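Local atomic coordinates of putative GntR-family transcriptional regulator (Bordetella bronchiseptica RB50, PDB entry 3CNV), a protein that probably controls transcription in response to a small effector molecule, this crystallised part being the ligand-binding (UTRA) domain of a putative GntR-family regulator. Residues V98-A103 with S135-D140; A9-G14 with H154-N159; T49-L54 with P114-L119. All coordinates share one frame; numbering follows the deposited sequence.

Contact 1 (V98-A103 with S135-D140); sequences VSMVRA and SYTYGD
The CG1 methyl of Val98 opens the contact, meeting the CG2 methyl of Thr137 at 3.6 Å. Ser99 takes part through its carbonyl, whose O receives a CA-H...O contact from Thr137 CA and rests against the same methyl. Met100, a selenomethionine, bends at chi2 (-59°) and carries SE to 3.8 Å from Ser135 CB, with Thr137 CG2 close by. Val101 N donates to Tyr136 O at 2.9 Å, an oxygen that also faces the CA-H of Met100. Over the ring of Tyr138 sits Val101 CG1, but it is modelled closer than a methyl can approach, so the spacing is doubtful. At Arg102 the carbonyl O accepts Tyr136 N at 2.8 Å; with Val101 and Arg102 both facing Tyr136, this is a classic beta bulge. The Arg102 side chain leaves with CG opposite the backbone N (chi1 -168°) and runs alongside Tyr136; after a bend at chi3 its guanidinium lies flat on the ring, centres 4.1 Å apart and planes at 20°. NH2 is offset toward the ring rim. In the guanidinium plane, NH1 reaches Asp140 OD1 in a short salt bridge of 2.5 Å, while NE pairs with Asp104. Ala103 then faces Ser135, whose OG hydrogen-bonds Glu144, as a non-hydrogen-bonded pair, CA atoms 4.2 Å apart, and also pairs with a strand of the second subunit, so the sheet continues across that interface. Ring face and two carboxylates together fix the rotation of the Arg102 guanidinium, and the negative charge of the carboxylates would probably ease its closeness to Arg102 of the fourth subunit.

Contact 2 (A9-G14 with H154-N159); sequences APDEEG and HYHYRN
His156 ND1 donates to Asp11 OD1 at 2.7 Å in an almost straight bond, 173° at the hydrogen. Imidazole and carboxylate are nearly coplanar, 6° apart, and OD1 is met nearly along its C-O bond. His156 reaches it with CG between its backbone N and carbonyl carbon (chi1 57°), which sets the ring over Ala9 O. Three backbone bonds set the register: Ala9 N gives to His156 O at 2.8 Å, His156 N returns a bond to Ala9 O at 2.9 Å, and Asp11 N gives to His154 O at 2.9 Å. The last donor stands above the carbonyl plane. His154 O is gripped a second time by a water, 2.6 Å away, which also accepts from Glu12 N and so ties the departing loop to the strand. Ala9 and His156 thus form an antiparallel hydrogen-bonded pair, followed by Pro10 and Tyr155 as a non-hydrogen-bonded one. Packing follows the two sides of this small sheet. On one, the imidazole has Ala9 CB 3.6 Å from NE2 and Pro10 O near CE1; the CD carbon of Arg158 rests more loosely on Ala9 CB. On the other, Pro10 CB makes an off-centre CH-pi contact with the Tyr155 ring, approaching CE1 to 3.8 Å. Tyr138 of the third subunit packs on Ala9 and Pro10, and Tyr157 and Asn159 pair with a strand of the second subunit. The in-plane bond fixes the flip of the imidazole, with ND1 committed to Asp11; the carboxylate would probably polarise the ring, while Arg108 of the second subunit, only a long, weak partner of OD1, adds little to the hold.

Contact 3 (T49-L54 with P114-L119); sequences TIRRQL and PEIAPL
The guanidinium of Arg51 has Ile116 CD1 over one face, 4.0 Å from NH1, and Glu115 OE1 at its edge. Leu119 CD1 comes in obliquely to 3.7 Å from the same NH1. Arg51 and Glu115 reach toward each other from opposite directions: NH2 bonds to OE1 at 3.1 Å, a nearly straight salt bridge that lies in the guanidinium plane. The carboxylate is turned 83° from that plane, so OE1 is met from above the carboxylate rather than within it. A bend at chi3 (-77°) turns the Arg51 head, and its NE is held by Asp65 of the neighbouring strand 59-69. Two residues along strand 46-56, Gln53 NE2 gives a hydrogen bond of 2.9 Å to Leu119 O, in the carbonyl plane, while its OE1 accepts from Arg22. The short helix 117-120 and the turn before it are therefore held over the sheet by one charged and one amide bond, with Leu119 also touching Ile63. With acids at both NE and NH2, the positive charge of Arg51 is probably well compensated despite its burial.

The three contacts lie apart within one chain: the centres of contact 1 and contact 2 are 26 Å apart, those of contact 1 and contact 3 are 25 Å apart, and those of contact 2 and contact 3 are 21 Å apart. Contacts 1 and 3 both reach the six-stranded sheet and sit on opposite sides of the chain's centre, whereas contact 2 joins segments near the two ends of the chain in a separate small sheet. Subunits bring 1 and 2 together: Val101 of contact 1 packs on Arg158 of contact 2 in the third subunit. In contact 3's strand, Arg52 hydrogen-bonds a citrate, probably from the crystallisation liquor; whether this is the effector site is not established.

Contact 1 (V98-A103 with S135-D140)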
loop_
_atom_site.group_PDB
_atom_site.type_symbol
_atom_site.label_atom_id
_atom_site.label_comp_id
_atom_site.label_asym_id
_atom_site.label_seq_id
_atom_site.Cartn_x
_atom_site.Cartn_y
_atom_site.Cartn_z
ATOM N N VAL C 98 3.006 -22.559 0.412
ATOM C CA VAL C 98 3.397 -21.285 1.051
ATOM C C VAL C 98 2.896 -20.069 0.271
ATOM O O VAL C 98 3.341 -19.822 -0.817
ATOM C CB VAL C 98 4.924 -21.283 1.222
ATOM C CG1 VAL C 98 5.422 -19.924 1.729
ATOM C CG2 VAL C 98 5.314 -22.458 2.138
ATOM N N SER C 99 1.891 -19.359 0.822
ATOM C CA SER C 99 1.298 -18.173 0.190
ATOM C C SER C 99 1.627 -16.966 1.012
ATOM O O SER C 99 1.385 -16.933 2.202
ATOM C CB SER C 99 -0.238 -18.171 0.129
ATOM O OG SER C 99 -0.748 -19.302 -0.513
HETATM N N MSE C 100 2.215 -15.996 0.349
HETATM C CA MSE C 100 2.620 -14.742 1.010
HETATM C C MSE C 100 1.452 -13.735 1.083
HETATM O O MSE C 100 0.772 -13.386 0.070
HETATM C CB MSE C 100 3.794 -14.131 0.287
HETATM C CG MSE C 100 4.913 -15.065 -0.088
HETATM SE SE MSE C 100 5.663 -15.942 1.496
HETATM C CE MSE C 100 7.083 -16.982 0.515
ATOM N N VAL C 101 1.229 -13.230 2.284
ATOM C CA VAL C 101 0.208 -12.246 2.532
ATOM C C VAL C 101 0.747 -10.827 2.595
ATOM O O VAL C 101 0.028 -9.867 2.311
ATOM C CB VAL C 101 -0.571 -12.596 3.865
ATOM C CG1 VAL C 101 -1.055 -14.009 3.790
ATOM C CG2 VAL C 101 0.322 -12.445 5.047
ATOM N N ARG C 102 2.025 -10.692 2.925
ATOM C CA ARG C 102 2.675 -9.399 3.052
ATOM C C ARG C 102 4.126 -9.503 2.720
ATOM O O ARG C 102 4.760 -10.526 2.977
ATOM C CB ARG C 102 2.615 -8.889 4.561
ATOM C CG ARG C 102 3.009 -7.406 4.709
ATOM C CD ARG C 102 2.983 -6.936 6.199
ATOM N NE ARG C 102 4.237 -7.078 6.951
ATOM C CZ ARG C 102 4.367 -7.938 7.947
ATOM N NH1 ARG C 102 3.342 -8.700 8.271
ATOM N NH2 ARG C 102 5.480 -8.028 8.651
ATOM N N ALA C 103 4.681 -8.381 2.331
ATOM C CA ALA C 103 6.150 -8.222 2.184
ATOM C C ALA C 103 6.621 -6.888 2.754
ATOM O O ALA C 103 5.970 -5.856 2.573
ATOM C CB ALA C 103 6.632 -8.357 0.765
ATOM N N SER C 135 9.299 -11.646 3.160
ATOM C CA SER C 135 7.920 -12.011 2.837
ATOM C C SER C 135 7.383 -12.898 3.920
ATOM O O SER C 135 8.080 -13.763 4.505
ATOM C CB SER C 135 7.825 -12.804 1.510
ATOM O OG SER C 135 8.438 -12.066 0.544
ATOM N N TYR C 136 6.116 -12.675 4.194
ATOM C CA TYR C 136 5.426 -13.304 5.311
ATOM C C TYR C 136 4.213 -14.106 4.851
ATOM O O TYR C 136 3.515 -13.747 3.922
ATOM C CB TYR C 136 4.985 -12.244 6.368
ATOM C CG TYR C 136 6.121 -11.489 7.014
ATOM C CD1 TYR C 136 6.625 -11.886 8.221
ATOM C CD2 TYR C 136 6.710 -10.394 6.394
ATOM C CE1 TYR C 136 7.714 -11.233 8.794
ATOM C CE2 TYR C 136 7.784 -9.711 6.984
ATOM C CZ TYR C 136 8.296 -10.170 8.147
ATOM O OH TYR C 136 9.380 -9.567 8.766
ATOM N N THR C 137 4.002 -15.224 5.507
ATOM C CA THR C 137 2.780 -15.965 5.364
ATOM C C THR C 137 1.900 -15.528 6.527
ATOM O O THR C 137 2.290 -14.719 7.387
ATOM C CB THR C 137 2.990 -17.532 5.376
ATOM O OG1 THR C 137 3.501 -17.993 6.653
ATOM C CG2 THR C 137 3.967 -17.965 4.329
ATOM N N TYR C 138 0.719 -16.074 6.550
ATOM C CA TYR C 138 -0.187 -15.971 7.745
ATOM C C TYR C 138 0.443 -16.066 9.161
ATOM O O TYR C 138 1.279 -16.893 9.480
ATOM C CB TYR C 138 -1.401 -16.925 7.517
ATOM C CG TYR C 138 -2.285 -16.353 6.373
ATOM C CD1 TYR C 138 -3.124 -15.231 6.592
ATOM C CD2 TYR C 138 -2.268 -16.886 5.100
ATOM C CE1 TYR C 138 -3.913 -14.670 5.563
ATOM C CE2 TYR C 138 -3.049 -16.321 4.043
ATOM C CZ TYR C 138 -3.870 -15.210 4.287
ATOM O OH TYR C 138 -4.642 -14.618 3.284
ATOM N N GLY C 139 0.001 -15.166 10.007
ATOM C CA GLY C 139 0.441 -15.179 11.379
ATOM C C GLY C 139 1.765 -14.479 11.510
ATOM O O GLY C 139 2.467 -14.661 12.500
ATOM N N ASP C 140 2.111 -13.699 10.499
ATOM C CA ASP C 140 3.386 -12.920 10.473
ATOM C C ASP C 140 4.638 -13.799 10.531
ATOM O O ASP C 140 5.652 -13.505 11.253
ATOM C CB ASP C 140 3.418 -11.897 11.630
ATOM C CG ASP C 140 2.586 -10.688 11.319
ATOM O OD1 ASP C 140 2.706 -10.197 10.173
ATOM O OD2 ASP C 140 1.799 -10.275 12.183
#

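Contact 2 (A9-G14 with H154-N159)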
loop_
_atom_site.group_PDB
_atom_site.type_symbol
_atom_site.label_atom_id
_atom_site.label_comp_id
_atom_site.label_asym_id
_atom_site.label_seq_id
_atom_site.Cartn_x
_atom_site.Cartn_y
_atom_site.Cartn_z
ATOM N N ALA C 9 7.989 -1.880 -13.856
ATOM C CA ALA C 9 7.101 -1.394 -14.891
ATOM C C ALA C 9 7.908 -0.689 -15.945
ATOM O O ALA C 9 8.922 -0.041 -15.629
ATOM C CB ALA C 9 6.073 -0.448 -14.307
ATOM N N PRO C 10 7.484 -0.804 -17.220
ATOM C CA PRO C 10 8.308 -0.147 -18.190
ATOM C C PRO C 10 8.139 1.341 -18.232
ATOM O O PRO C 10 7.069 1.877 -17.924
ATOM C CB PRO C 10 7.842 -0.764 -19.566
ATOM C CG PRO C 10 6.476 -1.215 -19.344
ATOM C CD PRO C 10 6.438 -1.645 -17.856
ATOM N N ASP C 11 9.211 1.989 -18.670
ATOM C CA ASP C 11 9.222 3.436 -18.846
ATOM C C ASP C 11 8.395 3.838 -20.058
ATOM O O ASP C 11 7.644 4.822 -20.024
ATOM C CB ASP C 11 10.655 3.979 -18.985
ATOM C CG ASP C 11 11.375 4.006 -17.662
ATOM O OD1 ASP C 11 10.738 3.756 -16.585
ATOM O OD2 ASP C 11 12.613 4.196 -17.704
ATOM N N GLU C 12 8.534 3.027 -21.089
ATOM C CA GLU C 12 7.838 3.213 -22.353
ATOM C C GLU C 12 6.435 2.674 -22.313
ATOM O O GLU C 12 6.094 1.750 -21.578
ATOM C CB GLU C 12 8.615 2.558 -23.516
ATOM N N GLU C 13 5.617 3.306 -23.147
ATOM C CA GLU C 13 4.223 2.902 -23.340
ATOM C C GLU C 13 4.112 1.392 -23.509
ATOM O O GLU C 13 4.922 0.731 -24.201
ATOM C CB GLU C 13 3.575 3.643 -24.542
ATOM N N GLY C 14 3.078 0.862 -22.867
ATOM C CA GLY C 14 2.680 -0.517 -23.082
ATOM C C GLY C 14 2.736 -1.397 -21.867
ATOM O O GLY C 14 3.160 -1.008 -20.756
ATOM N N HIS C 154 15.265 1.104 -18.174
ATOM C CA HIS C 154 14.122 1.028 -19.096
ATOM C C HIS C 154 12.865 0.694 -18.330
ATOM O O HIS C 154 11.788 0.587 -18.891
ATOM C CB HIS C 154 14.329 -0.118 -20.053
ATOM C CG HIS C 154 15.466 0.096 -21.005
ATOM N ND1 HIS C 154 15.468 1.098 -21.948
ATOM C CD2 HIS C 154 16.604 -0.603 -21.192
ATOM C CE1 HIS C 154 16.580 1.020 -22.665
ATOM N NE2 HIS C 154 17.288 -0.005 -22.213
ATOM N N TYR C 155 13.052 0.527 -17.033
ATOM C CA TYR C 155 12.018 0.088 -16.129
ATOM C C TYR C 155 12.187 0.880 -14.795
ATOM O O TYR C 155 13.249 1.449 -14.475
ATOM C CB TYR C 155 12.097 -1.416 -15.893
ATOM C CG TYR C 155 11.585 -2.310 -17.029
ATOM C CD1 TYR C 155 10.342 -2.816 -16.991
ATOM C CD2 TYR C 155 12.382 -2.596 -18.147
ATOM C CE1 TYR C 155 9.855 -3.596 -18.036
ATOM C CE2 TYR C 155 11.897 -3.354 -19.214
ATOM C CZ TYR C 155 10.631 -3.872 -19.117
ATOM O OH TYR C 155 10.083 -4.643 -20.111
ATOM N N HIS C 156 11.077 1.044 -14.112
ATOM C CA HIS C 156 11.027 1.698 -12.803
ATOM C C HIS C 156 10.275 0.772 -11.855
ATOM O O HIS C 156 9.588 -0.150 -12.292
ATOM C CB HIS C 156 10.371 3.125 -12.889
ATOM C CG HIS C 156 8.979 3.146 -13.453
ATOM N ND1 HIS C 156 8.750 3.275 -14.802
ATOM C CD2 HIS C 156 7.754 3.005 -12.873
ATOM C CE1 HIS C 156 7.448 3.214 -15.036
ATOM N NE2 HIS C 156 6.819 3.030 -13.894
ATOM N N TYR C 157 10.387 1.075 -10.569
ATOM C CA TYR C 157 9.575 0.447 -9.522
ATOM C C TYR C 157 8.384 1.379 -9.226
ATOM O O TYR C 157 8.541 2.472 -8.805
ATOM C CB TYR C 157 10.479 0.229 -8.280
ATOM C CG TYR C 157 9.859 -0.287 -7.032
ATOM C CD1 TYR C 157 10.255 -1.502 -6.534
ATOM C CD2 TYR C 157 8.949 0.441 -6.325
ATOM C CE1 TYR C 157 9.746 -2.028 -5.407
ATOM C CE2 TYR C 157 8.360 -0.106 -5.112
ATOM C CZ TYR C 157 8.808 -1.337 -4.665
ATOM O OH TYR C 157 8.304 -1.878 -3.474
ATOM N N ARG C 158 7.200 0.871 -9.469
ATOM C CA ARG C 158 5.922 1.578 -9.316
ATOM C C ARG C 158 5.390 1.367 -7.939
ATOM O O ARG C 158 5.382 0.248 -7.455
ATOM C CB ARG C 158 4.885 1.108 -10.358
ATOM C CG ARG C 158 4.413 -0.345 -10.146
ATOM C CD ARG C 158 3.404 -0.804 -11.232
ATOM N NE ARG C 158 2.972 -2.187 -11.073
ATOM C CZ ARG C 158 2.470 -2.742 -9.951
ATOM N NH1 ARG C 158 2.370 -2.074 -8.783
ATOM N NH2 ARG C 158 2.105 -4.016 -10.010
ATOM N N ASN C 159 4.991 2.447 -7.282
ATOM C CA ASN C 159 4.459 2.361 -5.933
ATOM C C ASN C 159 3.306 3.353 -5.758
ATOM O O ASN C 159 3.500 4.553 -5.963
ATOM C CB ASN C 159 5.518 2.668 -4.840
ATOM C CG ASN C 159 5.105 2.156 -3.440
ATOM O OD1 ASN C 159 4.347 1.174 -3.294
ATOM N ND2 ASN C 159 5.693 2.762 -2.420
HETATM O O HOH W 1 10.744 0.789 -21.297
#

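Contact 3 (T49-L54 with P114-L119)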
loop_
_atom_site.group_PDB
_atom_site.type_symbol
_atom_site.label_atom_id
_atom_site.label_comp_id
_atom_site.label_asym_id
_atom_site.label_seq_id
_atom_site.Cartn_x
_atom_site.Cartn_y
_atom_site.Cartn_z
ATOM N N THR C 49 19.221 -21.483 -0.790
ATOM C CA THR C 49 19.410 -20.236 -1.471
ATOM C C THR C 49 19.419 -20.413 -2.970
ATOM O O THR C 49 19.987 -21.341 -3.524
ATOM C CB THR C 49 20.705 -19.490 -0.978
ATOM O OG1 THR C 49 20.613 -18.088 -1.341
ATOM C CG2 THR C 49 21.993 -20.158 -1.573
ATOM N N ILE C 50 18.737 -19.466 -3.605
ATOM C CA ILE C 50 18.670 -19.386 -5.042
ATOM C C ILE C 50 19.119 -18.003 -5.497
ATOM O O ILE C 50 18.789 -16.970 -4.887
ATOM C CB ILE C 50 17.183 -19.568 -5.485
ATOM C CG1 ILE C 50 16.589 -20.880 -4.901
ATOM C CG2 ILE C 50 17.025 -19.419 -7.013
ATOM C CD1 ILE C 50 15.053 -20.963 -5.044
ATOM N N ARG C 51 19.922 -18.000 -6.536
ATOM C CA ARG C 51 20.140 -16.813 -7.362
ATOM C C ARG C 51 19.456 -16.945 -8.707
ATOM O O ARG C 51 19.579 -17.980 -9.404
ATOM C CB ARG C 51 21.627 -16.542 -7.542
ATOM C CG ARG C 51 21.818 -15.258 -8.349
ATOM C CD ARG C 51 23.201 -14.827 -8.428
ATOM N NE ARG C 51 23.596 -14.198 -7.186
ATOM C CZ ARG C 51 24.749 -13.574 -7.047
ATOM N NH1 ARG C 51 25.591 -13.517 -8.100
ATOM N NH2 ARG C 51 25.041 -13.004 -5.877
ATOM N N ARG C 52 18.707 -15.920 -9.086
ATOM C CA ARG C 52 18.128 -15.932 -10.449
ATOM C C ARG C 52 18.218 -14.608 -11.161
ATOM O O ARG C 52 18.312 -13.562 -10.548
ATOM C CB ARG C 52 16.689 -16.447 -10.442
ATOM C CG ARG C 52 15.764 -15.694 -9.750
ATOM C CD ARG C 52 15.112 -14.660 -10.670
ATOM N NE ARG C 52 14.075 -14.073 -9.881
ATOM C CZ ARG C 52 12.843 -14.544 -9.768
ATOM N NH1 ARG C 52 12.452 -15.557 -10.516
ATOM N NH2 ARG C 52 11.991 -13.929 -8.960
ATOM N N GLN C 53 18.134 -14.691 -12.474
ATOM C CA GLN C 53 18.088 -13.501 -13.317
ATOM C C GLN C 53 16.696 -13.376 -13.951
ATOM O O GLN C 53 16.193 -14.290 -14.604
ATOM C CB GLN C 53 19.215 -13.639 -14.394
ATOM C CG GLN C 53 19.413 -12.481 -15.415
ATOM C CD GLN C 53 20.239 -12.912 -16.597
ATOM O OE1 GLN C 53 19.790 -13.661 -17.427
ATOM N NE2 GLN C 53 21.457 -12.406 -16.688
ATOM N N LEU C 54 16.096 -12.219 -13.792
ATOM C CA LEU C 54 14.975 -11.803 -14.632
ATOM C C LEU C 54 15.436 -10.948 -15.772
ATOM O O LEU C 54 16.271 -10.029 -15.633
ATOM C CB LEU C 54 13.930 -11.007 -13.812
ATOM C CG LEU C 54 13.249 -11.788 -12.712
ATOM C CD1 LEU C 54 12.289 -10.782 -11.999
ATOM C CD2 LEU C 54 12.494 -13.127 -13.142
ATOM N N PRO C 114 31.517 -5.630 -8.826
ATOM C CA PRO C 114 32.244 -6.404 -9.807
ATOM C C PRO C 114 31.547 -7.728 -10.133
ATOM O O PRO C 114 31.566 -8.157 -11.276
ATOM C CB PRO C 114 33.608 -6.597 -9.128
ATOM C CG PRO C 114 33.741 -5.462 -8.222
ATOM C CD PRO C 114 32.408 -5.039 -7.796
ATOM N N GLU C 115 30.877 -8.345 -9.164
ATOM C CA GLU C 115 30.222 -9.681 -9.397
ATOM C C GLU C 115 28.868 -9.536 -10.144
ATOM O O GLU C 115 28.521 -10.344 -11.020
ATOM C CB GLU C 115 29.987 -10.456 -8.061
ATOM C CG GLU C 115 28.943 -11.659 -8.155
ATOM C CD GLU C 115 28.602 -12.315 -6.783
ATOM O OE1 GLU C 115 27.878 -11.716 -5.941
ATOM O OE2 GLU C 115 29.064 -13.450 -6.535
ATOM N N ILE C 116 28.109 -8.501 -9.768
ATOM C CA ILE C 116 26.772 -8.272 -10.334
ATOM C C ILE C 116 26.788 -7.630 -11.712
ATOM O O ILE C 116 26.006 -7.998 -12.593
ATOM C CB ILE C 116 25.899 -7.461 -9.381
ATOM C CG1 ILE C 116 25.682 -8.274 -8.099
ATOM C CG2 ILE C 116 24.487 -7.068 -10.002
ATOM C CD1 ILE C 116 24.952 -9.550 -8.323
ATOM N N ALA C 117 27.719 -6.718 -11.919
ATOM C CA ALA C 117 27.716 -5.909 -13.124
ATOM C C ALA C 117 27.585 -6.766 -14.419
ATOM O O ALA C 117 26.667 -6.537 -15.203
ATOM C CB ALA C 117 28.918 -4.996 -13.160
ATOM N N PRO C 118 28.445 -7.798 -14.613
ATOM C CA PRO C 118 28.346 -8.549 -15.873
ATOM C C PRO C 118 27.054 -9.376 -15.989
ATOM O O PRO C 118 26.631 -9.728 -17.068
ATOM C CB PRO C 118 29.573 -9.465 -15.849
ATOM C CG PRO C 118 29.990 -9.557 -14.410
ATOM C CD PRO C 118 29.491 -8.323 -13.708
ATOM N N LEU C 119 26.399 -9.647 -14.874
ATOM C CA LEU C 119 25.153 -10.399 -14.945
ATOM C C LEU C 119 23.977 -9.511 -15.428
ATOM O O LEU C 119 22.909 -10.015 -15.807
ATOM C CB LEU C 119 24.852 -11.044 -13.598
ATOM C CG LEU C 119 25.925 -11.977 -13.056
ATOM C CD1 LEU C 119 25.532 -12.435 -11.640
ATOM C CD2 LEU C 119 26.124 -13.175 -14.031
#